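Side-chain contacts in capsid (Human calicivirus NLV/Boxer/2001/US, PDB 4RDL), which forms the norovirus capsid, its protruding (P) domain binding histo-blood group glycans such as the Lewis y tetrasaccharide: residues L255-P260 and R264-F269; V215-T220 and G294-I299. All blocks are in the same frame, centred on the assembly; numbering follows the deposited sequence.

Overall arrangement
Following the chain from the N terminus, strand 213-220 comes first, and its segment 215-220 meets its partner 74 residues further on. Interaction 1 is made in between. It closes the short turn of the beta hairpin formed by strands 252-258 and 265-272. Segment 294-299, on strand 295-302, then completes interaction 2, whose long loop encloses the whole hairpin. The two contacts do not cross. Their centres are about 10 Å apart. Interaction 1 pairs strand 252-258 with strand 265-272. Strand 252-258 also borders strand 295-302 in the same curled antiparallel sheet, which links the two contacts. Interaction 2 spans the interior between two strands that are not neighbours.

Interaction 1. Residues L255-P260 and R264-F269; sequences LHYVDP and RNLGEF
Strands 255-258 and 265-269 pair antiparallel as a beta hairpin, their axes 4.6 Å apart at closest and 143° between directions. Leu255 and Phe269 form a hydrogen-bonded pair, with Leu255 N to Phe269 O at 2.8 Å and a bond in return. The regular register breaks at Tyr257, where Leu266 and Gly267 both lie opposite one residue: a classic beta bulge. Tyr257 O accepts from Leu266 N, and Tyr257 N donates to Gly267 O. Nearer the turn, Asp259 N donates to Arg264 O. Gly267 N donates to Asn265 OD1 at 3.1 Å, in an Asx turn within the bulged strand. That donor stands well above the amide's carbonyl plane.

The same amide covers one face of the His256 ring. The planes are 14° apart, and Asn265 ND2 sits 3.7 Å above the centre of the ring. Asn265 CG is anti to its own N (chi1 -179°), which carries the amide across to the imidazole. The edge of that ring meets Glu268, whose side chain runs alongside it. His256 NE2 donates to the anti lone pair of Glu268 OE2 at 2.9 Å, a somewhat bent bond with the acceptor a little out of the ring plane. Tyr306 OH also bonds this oxygen, so two groups grip it.

On the sheet face opposite His256, Asn265 and Glu268 lie Leu255, Tyr257 and Phe269. Tyr257 CB rests 3.6 Å from Phe269 CE2, and both side chains are buried. Tyr257 OH bonds Pro291 O and Gly294 N. Beyond the hairpin, strand 295-302 flanks strand 252-258 through backbone bonds of His256 with Val297 and Val258 with Val295. Phe296 packs edge-to-face with Phe269, and Met277 of strand 276-279 and Met36 of strand 35-38 cover the same buried side.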
# COMPACT_ATOMS: atom_id res chain seq x y z
N LEU A 255 2.39 2.80 25.64
CA LEU A 255 1.18 2.98 24.83
C LEU A 255 -0.01 2.36 25.53
O LEU A 255 0.12 1.31 26.18
CB LEU A 255 1.31 2.30 23.47
CG LEU A 255 2.55 2.55 22.63
CD1 LEU A 255 2.37 1.85 21.29
CD2 LEU A 255 2.76 4.04 22.44
N HIS A 256 -1.17 3.00 25.40
CA HIS A 256 -2.42 2.37 25.75
C HIS A 256 -3.18 2.08 24.47
O HIS A 256 -3.25 2.91 23.58
CB HIS A 256 -3.25 3.25 26.69
CG HIS A 256 -2.72 3.27 28.08
ND1 HIS A 256 -3.31 4.00 29.09
CD2 HIS A 256 -1.66 2.64 28.64
CE1 HIS A 256 -2.63 3.82 30.21
NE2 HIS A 256 -1.63 2.99 29.96
N TYR A 257 -3.71 0.86 24.39
CA TYR A 257 -4.55 0.45 23.27
C TYR A 257 -5.97 0.69 23.74
O TYR A 257 -6.46 0.00 24.64
CB TYR A 257 -4.29 -1.03 22.98
CG TYR A 257 -5.06 -1.63 21.83
CD1 TYR A 257 -4.83 -1.22 20.52
CD2 TYR A 257 -5.99 -2.64 22.04
CE1 TYR A 257 -5.51 -1.80 19.46
CE2 TYR A 257 -6.69 -3.22 20.98
CZ TYR A 257 -6.44 -2.79 19.70
OH TYR A 257 -7.11 -3.35 18.63
N VAL A 258 -6.61 1.70 23.16
CA VAL A 258 -7.88 2.18 23.69
C VAL A 258 -9.08 1.94 22.79
O VAL A 258 -8.96 1.83 21.56
CB VAL A 258 -7.80 3.68 24.04
CG1 VAL A 258 -6.54 3.98 24.86
CG2 VAL A 258 -7.86 4.55 22.78
N ASP A 259 -10.25 1.84 23.42
CA ASP A 259 -11.51 1.74 22.70
C ASP A 259 -11.65 2.98 21.82
O ASP A 259 -11.45 4.09 22.28
CB ASP A 259 -12.66 1.68 23.70
CG ASP A 259 -14.01 1.49 23.03
OD1 ASP A 259 -14.52 0.36 23.03
OD2 ASP A 259 -14.55 2.49 22.51
N PRO A 260 -11.98 2.78 20.53
CA PRO A 260 -11.97 3.89 19.58
C PRO A 260 -13.06 4.93 19.85
O PRO A 260 -12.97 6.05 19.35
CB PRO A 260 -12.22 3.21 18.23
CG PRO A 260 -12.98 1.97 18.59
CD PRO A 260 -12.41 1.52 19.90
N ARG A 264 -11.31 4.34 26.52
CA ARG A 264 -10.95 3.53 27.68
C ARG A 264 -9.78 2.62 27.33
O ARG A 264 -9.77 2.01 26.26
CB ARG A 264 -12.15 2.69 28.12
CG ARG A 264 -11.97 2.02 29.46
CD ARG A 264 -13.25 1.30 29.88
NE ARG A 264 -13.48 0.08 29.10
CZ ARG A 264 -14.19 0.01 27.98
NH1 ARG A 264 -14.76 1.10 27.48
NH2 ARG A 264 -14.34 -1.15 27.36
N ASN A 265 -8.81 2.53 28.23
CA ASN A 265 -7.67 1.65 28.03
C ASN A 265 -8.06 0.17 28.08
O ASN A 265 -8.69 -0.29 29.04
CB ASN A 265 -6.60 1.93 29.08
CG ASN A 265 -5.38 1.06 28.92
OD1 ASN A 265 -4.95 0.76 27.80
ND2 ASN A 265 -4.82 0.62 30.04
N LEU A 266 -7.67 -0.57 27.04
CA LEU A 266 -7.95 -2.00 26.95
C LEU A 266 -6.72 -2.86 27.24
O LEU A 266 -6.84 -4.06 27.49
CB LEU A 266 -8.46 -2.34 25.55
CG LEU A 266 -9.65 -1.52 25.06
CD1 LEU A 266 -10.00 -1.90 23.63
CD2 LEU A 266 -10.84 -1.70 25.98
N GLY A 267 -5.54 -2.24 27.21
CA GLY A 267 -4.29 -2.96 27.42
C GLY A 267 -3.08 -2.08 27.21
O GLY A 267 -3.07 -1.22 26.32
N GLU A 268 -2.05 -2.29 28.03
CA GLU A 268 -0.82 -1.51 27.93
C GLU A 268 0.25 -2.22 27.13
O GLU A 268 0.34 -3.46 27.15
CB GLU A 268 -0.25 -1.25 29.32
CG GLU A 268 -1.13 -0.48 30.27
CD GLU A 268 -0.34 -0.04 31.47
OE1 GLU A 268 0.14 -0.93 32.21
OE2 GLU A 268 -0.15 1.18 31.64
N PHE A 269 1.08 -1.44 26.46
CA PHE A 269 2.20 -1.96 25.68
C PHE A 269 3.41 -1.05 25.88
O PHE A 269 3.25 0.14 26.15
CB PHE A 269 1.84 -1.98 24.18
CG PHE A 269 0.69 -2.89 23.85
CD1 PHE A 269 0.93 -4.17 23.38
CD2 PHE A 269 -0.62 -2.48 24.02
CE1 PHE A 269 -0.12 -5.02 23.06
CE2 PHE A 269 -1.68 -3.33 23.72
CZ PHE A 269 -1.42 -4.59 23.24

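Interaction 2. Residues V215-T220 and G294-I299; sequences VYFTST and GVFVFI
Phe217 and Phe296 meet through the far ends of their rings, and they make the whole contact between these two segments. Phe217 gives up 35 Å² of surface and Phe296 33 Å². The backbones stand well apart, with the CA atoms of Phe217 and Phe296 separated by 12.8 Å, and no hydrogen bond joins them. The two side chains come from opposite directions and bridge the gap between the strands. Both leave their strands toward the other segment. With CG anti to the carbonyl carbon (chi1 -59° in Phe217), each ring continues across the gap.

Phe217 CE1 lies 3.8 Å from Phe296 CZ and 3.9 Å from Phe296 CE2. Phe296 CZ sits at the edge of the Phe217 ring, in its plane. The ring centroids are 6.0 Å apart and the planes are turned by 78°, so the rings meet obliquely.

This is hydrophobic core packing between two strands of the curled antiparallel sheet of the P domain. Strand 213-220 pairs with strands 35-38, 228-231 and 276-279, while strand 295-302 pairs with strand 252-258. The rings therefore join two strands of one sheet that are not paired with each other. Met277 of strand 276-279 touches both side chains.

On its own side, Phe217 has Val215 CG1 4.3 Å above one ring face, offset toward the rim. Cys231 and Pro234 also touch its side chain. On the side of Phe296, the Tyr257 ring meets its ring at about 45°.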
# COMPACT_ATOMS: atom_id res chain seq x y z
N VAL A 215 5.28 -8.30 20.51
CA VAL A 215 3.97 -8.30 19.86
C VAL A 215 4.12 -8.32 18.34
O VAL A 215 4.89 -7.56 17.77
CB VAL A 215 3.18 -7.04 20.27
CG1 VAL A 215 1.86 -6.95 19.49
CG2 VAL A 215 2.92 -7.04 21.79
N TYR A 216 3.37 -9.22 17.72
CA TYR A 216 3.29 -9.30 16.25
C TYR A 216 1.93 -8.86 15.77
O TYR A 216 0.90 -9.25 16.33
CB TYR A 216 3.58 -10.73 15.79
CG TYR A 216 4.95 -11.19 16.19
CD1 TYR A 216 6.06 -10.79 15.47
CD2 TYR A 216 5.13 -11.98 17.32
CE1 TYR A 216 7.32 -11.18 15.83
CE2 TYR A 216 6.39 -12.38 17.69
CZ TYR A 216 7.48 -11.98 16.94
OH TYR A 216 8.75 -12.38 17.30
N PHE A 217 1.93 -8.02 14.75
CA PHE A 217 0.72 -7.66 14.06
C PHE A 217 0.54 -8.64 12.92
O PHE A 217 1.49 -8.91 12.19
CB PHE A 217 0.83 -6.21 13.58
CG PHE A 217 1.05 -5.25 14.71
CD1 PHE A 217 -0.03 -4.73 15.41
CD2 PHE A 217 2.33 -4.93 15.12
CE1 PHE A 217 0.17 -3.90 16.48
CE2 PHE A 217 2.54 -4.09 16.20
CZ PHE A 217 1.46 -3.57 16.88
N THR A 218 -0.67 -9.17 12.78
CA THR A 218 -0.92 -10.26 11.84
C THR A 218 -1.83 -9.84 10.70
O THR A 218 -2.70 -8.97 10.86
CB THR A 218 -1.61 -11.46 12.54
OG1 THR A 218 -2.89 -11.06 13.04
CG2 THR A 218 -0.74 -11.98 13.69
N SER A 219 -1.62 -10.48 9.55
CA SER A 219 -2.56 -10.42 8.44
C SER A 219 -2.77 -11.81 7.88
O SER A 219 -1.83 -12.60 7.75
CB SER A 219 -2.02 -9.53 7.31
OG SER A 219 -1.83 -8.20 7.75
N THR A 220 -4.01 -12.10 7.50
CA THR A 220 -4.28 -13.30 6.73
C THR A 220 -3.84 -13.05 5.29
O THR A 220 -4.21 -12.06 4.67
CB THR A 220 -5.76 -13.68 6.80
OG1 THR A 220 -6.10 -13.99 8.15
CG2 THR A 220 -6.03 -14.89 5.93
N GLY A 294 -9.07 -1.16 18.10
CA GLY A 294 -8.59 -0.17 19.05
C GLY A 294 -7.57 0.76 18.44
O GLY A 294 -7.07 0.54 17.33
N VAL A 295 -7.24 1.81 19.19
CA VAL A 295 -6.30 2.84 18.75
C VAL A 295 -5.16 2.90 19.75
O VAL A 295 -5.40 2.98 20.95
CB VAL A 295 -7.00 4.22 18.68
CG1 VAL A 295 -6.00 5.31 18.37
CG2 VAL A 295 -8.12 4.20 17.63
N PHE A 296 -3.92 2.84 19.27
CA PHE A 296 -2.77 3.02 20.16
C PHE A 296 -2.59 4.50 20.45
O PHE A 296 -2.64 5.33 19.55
CB PHE A 296 -1.49 2.42 19.57
CG PHE A 296 -1.53 0.93 19.40
CD1 PHE A 296 -1.13 0.10 20.44
CD2 PHE A 296 -1.96 0.36 18.21
CE1 PHE A 296 -1.17 -1.27 20.31
CE2 PHE A 296 -2.01 -1.02 18.07
CZ PHE A 296 -1.61 -1.84 19.12
N VAL A 297 -2.38 4.81 21.73
CA VAL A 297 -2.12 6.17 22.16
C VAL A 297 -0.86 6.23 23.01
O VAL A 297 -0.72 5.49 24.00
CB VAL A 297 -3.31 6.73 22.98
CG1 VAL A 297 -3.03 8.16 23.42
CG2 VAL A 297 -4.60 6.66 22.19
N PHE A 298 0.07 7.09 22.63
CA PHE A 298 1.25 7.35 23.44
C PHE A 298 0.89 8.08 24.74
O PHE A 298 0.30 9.16 24.72
CB PHE A 298 2.27 8.16 22.63
CG PHE A 298 3.46 8.60 23.42
CD1 PHE A 298 4.34 7.67 23.97
CD2 PHE A 298 3.72 9.95 23.61
CE1 PHE A 298 5.45 8.08 24.69
CE2 PHE A 298 4.83 10.37 24.34
CZ PHE A 298 5.69 9.43 24.88
N ILE A 299 1.25 7.46 25.86
CA ILE A 299 1.00 8.03 27.19
C ILE A 299 2.21 8.83 27.66
O ILE A 299 2.09 10.02 27.96
CB ILE A 299 0.69 6.91 28.22
CG1 ILE A 299 -0.49 6.06 27.74
CG2 ILE A 299 0.45 7.51 29.61
CD1 ILE A 299 -1.75 6.86 27.46